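Local coordinates for protein lipoteichoic acid primase (Listeria monocytogenes, PDB 4UOP) that forms the extracellular catalytic domain of a lipoteichoic acid primase, a magnesium-bearing member of the sulfatase-like, alkaline-phosphatase-type alpha/beta family, at residues T152-N156 and S190-L196; Y197-F201 and K267-I273. All blocks are in the same frame, centred on the assembly; numbering follows the deposited sequence.

How the interactions relate
Interactions 1 and 2 follow one another along the chain and share helix 193-209: residues 190-196 bring its first turn to the end of strand 149-153, and residues 197-201 bring its next turn to the end of helix 246-271. Their centres lie about 15 Å apart, on the same side of the centre of the chain, and they touch where Phe153 CD2 packs 3.7 Å from Ala200 CB. Strand 214-219, which follows helix 193-209 in the chain, pairs with strand 149-153 in the mixed central sheet. The two contacts thus seat consecutive turns of one helix, first against the end of a sheet strand and the loop that follows it, then against a neighbouring helix of the sulfatase-type domain.

Interaction 1. Residues T152-N156 and S190-L196; sequences TFHTN and SPSDEVL
Thr155 OG1 sits between its own backbone N and carbonyl carbon (chi1 67°), and Ser190 OG does likewise on its residue (chi1 69°); these turns bring the two hydroxyls within 2.9 Å of each other. Ser190 OG donates to Thr155 OG1, which in turn donates to Pro191 O at 2.8 Å. Thr155 OG1 thus takes one bond as acceptor and gives one as donor. The second bond meets the carbonyl at a C=O...donor angle of 134°, a little out of the carbonyl plane. The threonine's other branch, CG2, lies 3.8 Å from Leu196 CB, the two side chains crossing at about a right angle, while Pro191 CD packs 3.8 Å from Thr155 CB. Residues 152-156 run off strand 149-153 of the central sheet of this alpha/beta domain, and the opposing residues lead from a short hairpin strand into helix 193-209. Ser192 is the N-cap of that helix: its OG accepts from Val195 N at 3.3 Å and is also hydrogen-bonded to Asp185 OD2. Further along, Leu196 CD1 reaches 3.9 Å from Phe153 CB; the Phe153 ring itself leads away and stacks on Tyr176. Phe181 of helix 178-181 touches both Thr155 and Leu196.

Interaction 2. Residues Y197-F201 and K267-I273; sequences YNKAF and KLKDSGI
Lys267 lies over the ring of Phe201 and hydrogen-bonds Asn198, where helix 193-209 runs beside the C-terminal end of helix 246-271. The two short helical segments point roughly the same way, with a crossing angle of -28°, and their axes come no closer than 12.3 Å, a gap that long side chains bridge. The apolar part centres on the Phe201 ring, carried across by a CG anti to the backbone N (chi1 173°). Lys267 lays its aliphatic chain over one face: CE makes a CH-pi contact 4.1 Å from the centroid of the Phe201 ring, and CB stands over the same face nearer its rim. Ser271 CB meets the ring at its edge, close to the plane, 3.7 Å from Phe201 CZ. Obliquely placed, Ile273 CD1 comes to 4.0 Å from Phe201 CE1, and Leu268 CD2 lies a little farther off, near Phe201 CD1. Gly272, with positive phi, ends the helix just before Ile273. Leu268 and Ile273 also rest on Ile61 of strand 59-65, joining this cluster to the central sheet.

The polar part lies at the end of the lysine. A bend at chi3 (76°) lets Lys267 cover the ring and still send NZ on to Asn198, where it donates to OD1 at 3.0 Å from above the carbonyl plane. One water accepts from Lys267 NZ at 2.6 Å and donates to Asn198 O, adding a second link from the ammonium to the same residue.

Lys267 therefore serves in two ways: its methylenes shield an aromatic ring, while its ammonium charge is probably solvated by two neutral acceptors, an amide oxygen and a water, at the partly exposed side of the contact, with no carboxylate of the two segments bonded to it.

Interaction 1. Residues T152-N156 and S190-L196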
loop_
_atom_site.group_PDB
_atom_site.type_symbol
_atom_site.label_atom_id
_atom_site.label_comp_id
_atom_site.label_asym_id
_atom_site.label_seq_id
_atom_site.Cartn_x
_atom_site.Cartn_y
_atom_site.Cartn_z
ATOM N N THR B 152 15.401 -17.872 12.729
ATOM C CA THR B 152 13.961 -17.762 12.542
ATOM C C THR B 152 13.449 -18.983 11.781
ATOM O O THR B 152 14.173 -19.541 10.950
ATOM C CB THR B 152 13.610 -16.432 11.846
ATOM O OG1 THR B 152 12.185 -16.255 11.772
ATOM C CG2 THR B 152 14.247 -16.351 10.475
ATOM N N PHE B 153 12.210 -19.379 12.091
ATOM C CA PHE B 153 11.590 -20.612 11.610
ATOM C C PHE B 153 10.225 -20.296 11.018
ATOM O O PHE B 153 9.397 -19.663 11.660
ATOM C CB PHE B 153 11.356 -21.589 12.771
ATOM C CG PHE B 153 12.611 -22.045 13.483
ATOM C CD1 PHE B 153 13.225 -21.232 14.444
ATOM C CD2 PHE B 153 13.161 -23.280 13.226
ATOM C CE1 PHE B 153 14.348 -21.661 15.125
ATOM C CE2 PHE B 153 14.307 -23.703 13.893
ATOM C CZ PHE B 153 14.898 -22.893 14.843
ATOM N N HIS B 154 9.981 -20.773 9.799
ATOM C CA HIS B 154 8.676 -20.629 9.159
ATOM C C HIS B 154 8.577 -21.699 8.088
ATOM O O HIS B 154 9.560 -21.934 7.393
ATOM C CB HIS B 154 8.546 -19.241 8.549
ATOM C CG HIS B 154 7.224 -18.985 7.890
ATOM N ND1 HIS B 154 6.029 -18.982 8.581
ATOM C CD2 HIS B 154 6.914 -18.713 6.602
ATOM C CE1 HIS B 154 5.043 -18.705 7.748
ATOM N NE2 HIS B 154 5.552 -18.545 6.539
ATOM N N THR B 155 7.419 -22.353 7.963
ATOM C CA THR B 155 7.330 -23.561 7.129
ATOM C C THR B 155 7.108 -23.295 5.639
ATOM O O THR B 155 7.188 -24.237 4.845
ATOM C CB THR B 155 6.257 -24.558 7.623
ATOM O OG1 THR B 155 4.952 -23.995 7.454
ATOM C CG2 THR B 155 6.480 -24.933 9.092
ATOM N N ASN B 156 6.866 -22.048 5.253
ATOM C CA ASN B 156 6.782 -21.700 3.835
ATOM C C ASN B 156 8.147 -21.323 3.231
ATOM O O ASN B 156 9.146 -21.189 3.945
ATOM C CB ASN B 156 5.799 -20.548 3.632
ATOM C CG ASN B 156 5.007 -20.669 2.344
ATOM O OD1 ASN B 156 5.357 -21.435 1.436
ATOM N ND2 ASN B 156 3.929 -19.895 2.253
ATOM N N SER B 190 1.493 -24.970 3.398
ATOM C CA SER B 190 2.788 -25.387 3.929
ATOM C C SER B 190 2.620 -26.257 5.183
ATOM O O SER B 190 1.507 -26.395 5.709
ATOM C CB SER B 190 3.687 -24.153 4.159
ATOM O OG SER B 190 3.216 -23.356 5.214
ATOM N N PRO B 191 3.714 -26.877 5.650
ATOM C CA PRO B 191 3.556 -27.757 6.789
ATOM C C PRO B 191 2.882 -27.084 7.990
ATOM O O PRO B 191 3.029 -25.872 8.209
ATOM C CB PRO B 191 4.985 -28.196 7.096
ATOM C CG PRO B 191 5.679 -28.139 5.770
ATOM C CD PRO B 191 5.040 -27.008 5.021
ATOM N N SER B 192 2.160 -27.894 8.752
ATOM C CA SER B 192 1.326 -27.423 9.838
ATOM C C SER B 192 2.155 -26.793 10.947
ATOM O O SER B 192 3.369 -27.010 11.020
ATOM C CB SER B 192 0.539 -28.594 10.410
ATOM O OG SER B 192 1.411 -29.529 11.011
ATOM N N ASP B 193 1.485 -26.029 11.810
ATOM C CA ASP B 193 2.111 -25.541 13.037
ATOM C C ASP B 193 2.673 -26.702 13.871
ATOM O O ASP B 193 3.676 -26.529 14.544
ATOM C CB ASP B 193 1.127 -24.746 13.898
ATOM C CG ASP B 193 0.736 -23.404 13.288
ATOM O OD1 ASP B 193 1.282 -22.985 12.237
ATOM O OD2 ASP B 193 -0.143 -22.757 13.890
ATOM N N GLU B 194 2.019 -27.871 13.862
ATOM C CA GLU B 194 2.568 -29.026 14.572
ATOM C C GLU B 194 3.969 -29.373 14.063
ATOM O O GLU B 194 4.855 -29.648 14.844
ATOM C CB GLU B 194 1.665 -30.262 14.467
ATOM C CG GLU B 194 2.156 -31.435 15.306
ATOM C CD GLU B 194 1.114 -32.536 15.489
ATOM O OE1 GLU B 194 0.135 -32.588 14.715
ATOM O OE2 GLU B 194 1.275 -33.356 16.425
ATOM N N VAL B 195 4.160 -29.345 12.750
ATOM C CA VAL B 195 5.469 -29.647 12.154
ATOM C C VAL B 195 6.471 -28.522 12.496
ATOM O O VAL B 195 7.642 -28.792 12.785
ATOM C CB VAL B 195 5.351 -29.836 10.629
ATOM C CG1 VAL B 195 6.715 -29.959 9.979
ATOM C CG2 VAL B 195 4.498 -31.072 10.304
ATOM N N LEU B 196 5.999 -27.274 12.478
ATOM C CA LEU B 196 6.835 -26.123 12.852
ATOM C C LEU B 196 7.449 -26.356 14.218
ATOM O O LEU B 196 8.686 -26.334 14.376
ATOM C CB LEU B 196 6.010 -24.825 12.852
ATOM C CG LEU B 196 6.668 -23.585 13.468
ATOM C CD1 LEU B 196 7.828 -23.129 12.598
ATOM C CD2 LEU B 196 5.642 -22.488 13.639
#

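Interaction 2. Residues Y197-F201 and K267-I273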
loop_
_atom_site.group_PDB
_atom_site.type_symbol
_atom_site.label_atom_id
_atom_site.label_comp_id
_atom_site.label_asym_id
_atom_site.label_seq_id
_atom_site.Cartn_x
_atom_site.Cartn_y
_atom_site.Cartn_z
ATOM N N TYR B 197 6.599 -26.656 15.200
ATOM C CA TYR B 197 7.069 -26.783 16.570
ATOM C C TYR B 197 7.884 -28.062 16.794
ATOM O O TYR B 197 8.890 -28.055 17.504
ATOM C CB TYR B 197 5.905 -26.712 17.554
ATOM C CG TYR B 197 5.142 -25.406 17.505
ATOM C CD1 TYR B 197 5.813 -24.180 17.597
ATOM C CD2 TYR B 197 3.765 -25.384 17.379
ATOM C CE1 TYR B 197 5.120 -22.985 17.537
ATOM C CE2 TYR B 197 3.059 -24.196 17.341
ATOM C CZ TYR B 197 3.746 -22.980 17.410
ATOM O OH TYR B 197 3.045 -21.787 17.342
ATOM N N ASN B 198 7.440 -29.163 16.195
ATOM C CA ASN B 198 8.141 -30.437 16.352
ATOM C C ASN B 198 9.531 -30.474 15.726
ATOM O O ASN B 198 10.412 -31.143 16.237
ATOM C CB ASN B 198 7.291 -31.592 15.815
ATOM C CG ASN B 198 6.198 -31.999 16.776
ATOM O OD1 ASN B 198 6.259 -31.696 17.962
ATOM N ND2 ASN B 198 5.199 -32.709 16.271
ATOM N N LYS B 199 9.725 -29.799 14.607
ATOM C CA LYS B 199 11.035 -29.768 13.981
ATOM C C LYS B 199 11.924 -28.662 14.546
ATOM O O LYS B 199 13.131 -28.811 14.550
ATOM C CB LYS B 199 10.926 -29.675 12.470
ATOM C CG LYS B 199 10.344 -30.956 11.870
ATOM C CD LYS B 199 10.455 -30.979 10.361
ATOM C CE LYS B 199 10.134 -32.355 9.801
ATOM N NZ LYS B 199 11.266 -33.309 9.978
ATOM N N ALA B 200 11.341 -27.593 15.072
ATOM C CA ALA B 200 12.161 -26.541 15.709
ATOM C C ALA B 200 12.692 -26.996 17.072
ATOM O O ALA B 200 13.851 -26.745 17.417
ATOM C CB ALA B 200 11.372 -25.251 15.858
ATOM N N PHE B 201 11.852 -27.676 17.842
ATOM C CA PHE B 201 12.175 -27.981 19.219
ATOM C C PHE B 201 13.541 -28.684 19.416
ATOM O O PHE B 201 14.311 -28.284 20.291
ATOM C CB PHE B 201 11.026 -28.748 19.906
ATOM C CG PHE B 201 11.383 -29.229 21.276
ATOM C CD1 PHE B 201 11.316 -28.370 22.361
ATOM C CD2 PHE B 201 11.832 -30.526 21.471
ATOM C CE1 PHE B 201 11.672 -28.807 23.628
ATOM C CE2 PHE B 201 12.186 -30.967 22.728
ATOM C CZ PHE B 201 12.105 -30.105 23.805
ATOM N N LYS B 267 6.439 -29.034 25.936
ATOM C CA LYS B 267 7.778 -29.546 25.649
ATOM C C LYS B 267 8.878 -28.628 26.175
ATOM O O LYS B 267 9.884 -29.111 26.679
ATOM C CB LYS B 267 7.967 -29.810 24.156
ATOM C CG LYS B 267 7.142 -30.996 23.689
ATOM C CD LYS B 267 7.061 -31.094 22.174
ATOM C CE LYS B 267 8.341 -31.638 21.563
ATOM N NZ LYS B 267 8.082 -32.284 20.247
ATOM N N LEU B 268 8.685 -27.318 26.047
ATOM C CA LEU B 268 9.608 -26.351 26.625
ATOM C C LEU B 268 9.647 -26.500 28.149
ATOM O O LEU B 268 10.701 -26.358 28.754
ATOM C CB LEU B 268 9.218 -24.914 26.252
ATOM C CG LEU B 268 9.269 -24.506 24.778
ATOM C CD1 LEU B 268 8.756 -23.083 24.618
ATOM C CD2 LEU B 268 10.662 -24.677 24.162
ATOM N N LYS B 269 8.504 -26.762 28.773
ATOM C CA LYS B 269 8.456 -26.942 30.228
ATOM C C LYS B 269 9.182 -28.228 30.651
ATOM O O LYS B 269 10.052 -28.188 31.524
ATOM C CB LYS B 269 7.010 -26.919 30.758
ATOM C CG LYS B 269 6.349 -25.550 30.710
ATOM C CD LYS B 269 4.931 -25.548 31.247
ATOM C CE LYS B 269 4.385 -24.134 31.329
ATOM N NZ LYS B 269 2.968 -24.082 31.774
ATOM N N ASP B 270 8.827 -29.353 30.031
ATOM C CA ASP B 270 9.428 -30.655 30.352
ATOM C C ASP B 270 10.939 -30.672 30.172
ATOM O O ASP B 270 11.654 -31.260 30.975
ATOM C CB ASP B 270 8.833 -31.761 29.478
ATOM C CG ASP B 270 7.388 -32.057 29.810
ATOM O OD1 ASP B 270 6.935 -31.679 30.911
ATOM O OD2 ASP B 270 6.708 -32.688 28.968
ATOM N N SER B 271 11.414 -30.010 29.116
ATOM C CA SER B 271 12.809 -30.003 28.783
ATOM C C SER B 271 13.646 -29.116 29.691
ATOM O O SER B 271 14.864 -29.278 29.722
ATOM C CB SER B 271 13.001 -29.535 27.342
ATOM O OG SER B 271 12.696 -28.160 27.220
ATOM N N GLY B 272 13.015 -28.196 30.420
ATOM C CA GLY B 272 13.758 -27.191 31.192
ATOM C C GLY B 272 13.988 -25.861 30.471
ATOM O O GLY B 272 14.422 -24.875 31.085
ATOM N N ILE B 273 13.701 -25.809 29.174
ATOM C CA ILE B 273 13.929 -24.580 28.400
ATOM C C ILE B 273 13.037 -23.435 28.908
ATOM O O ILE B 273 13.479 -22.292 28.991
ATOM C CB ILE B 273 13.740 -24.829 26.896
ATOM C CG1 ILE B 273 14.868 -25.724 26.377
ATOM C CG2 ILE B 273 13.756 -23.526 26.109
ATOM C CD1 ILE B 273 14.563 -26.356 25.038
HETATM O O HOH W 1 10.108 -32.374 18.684
#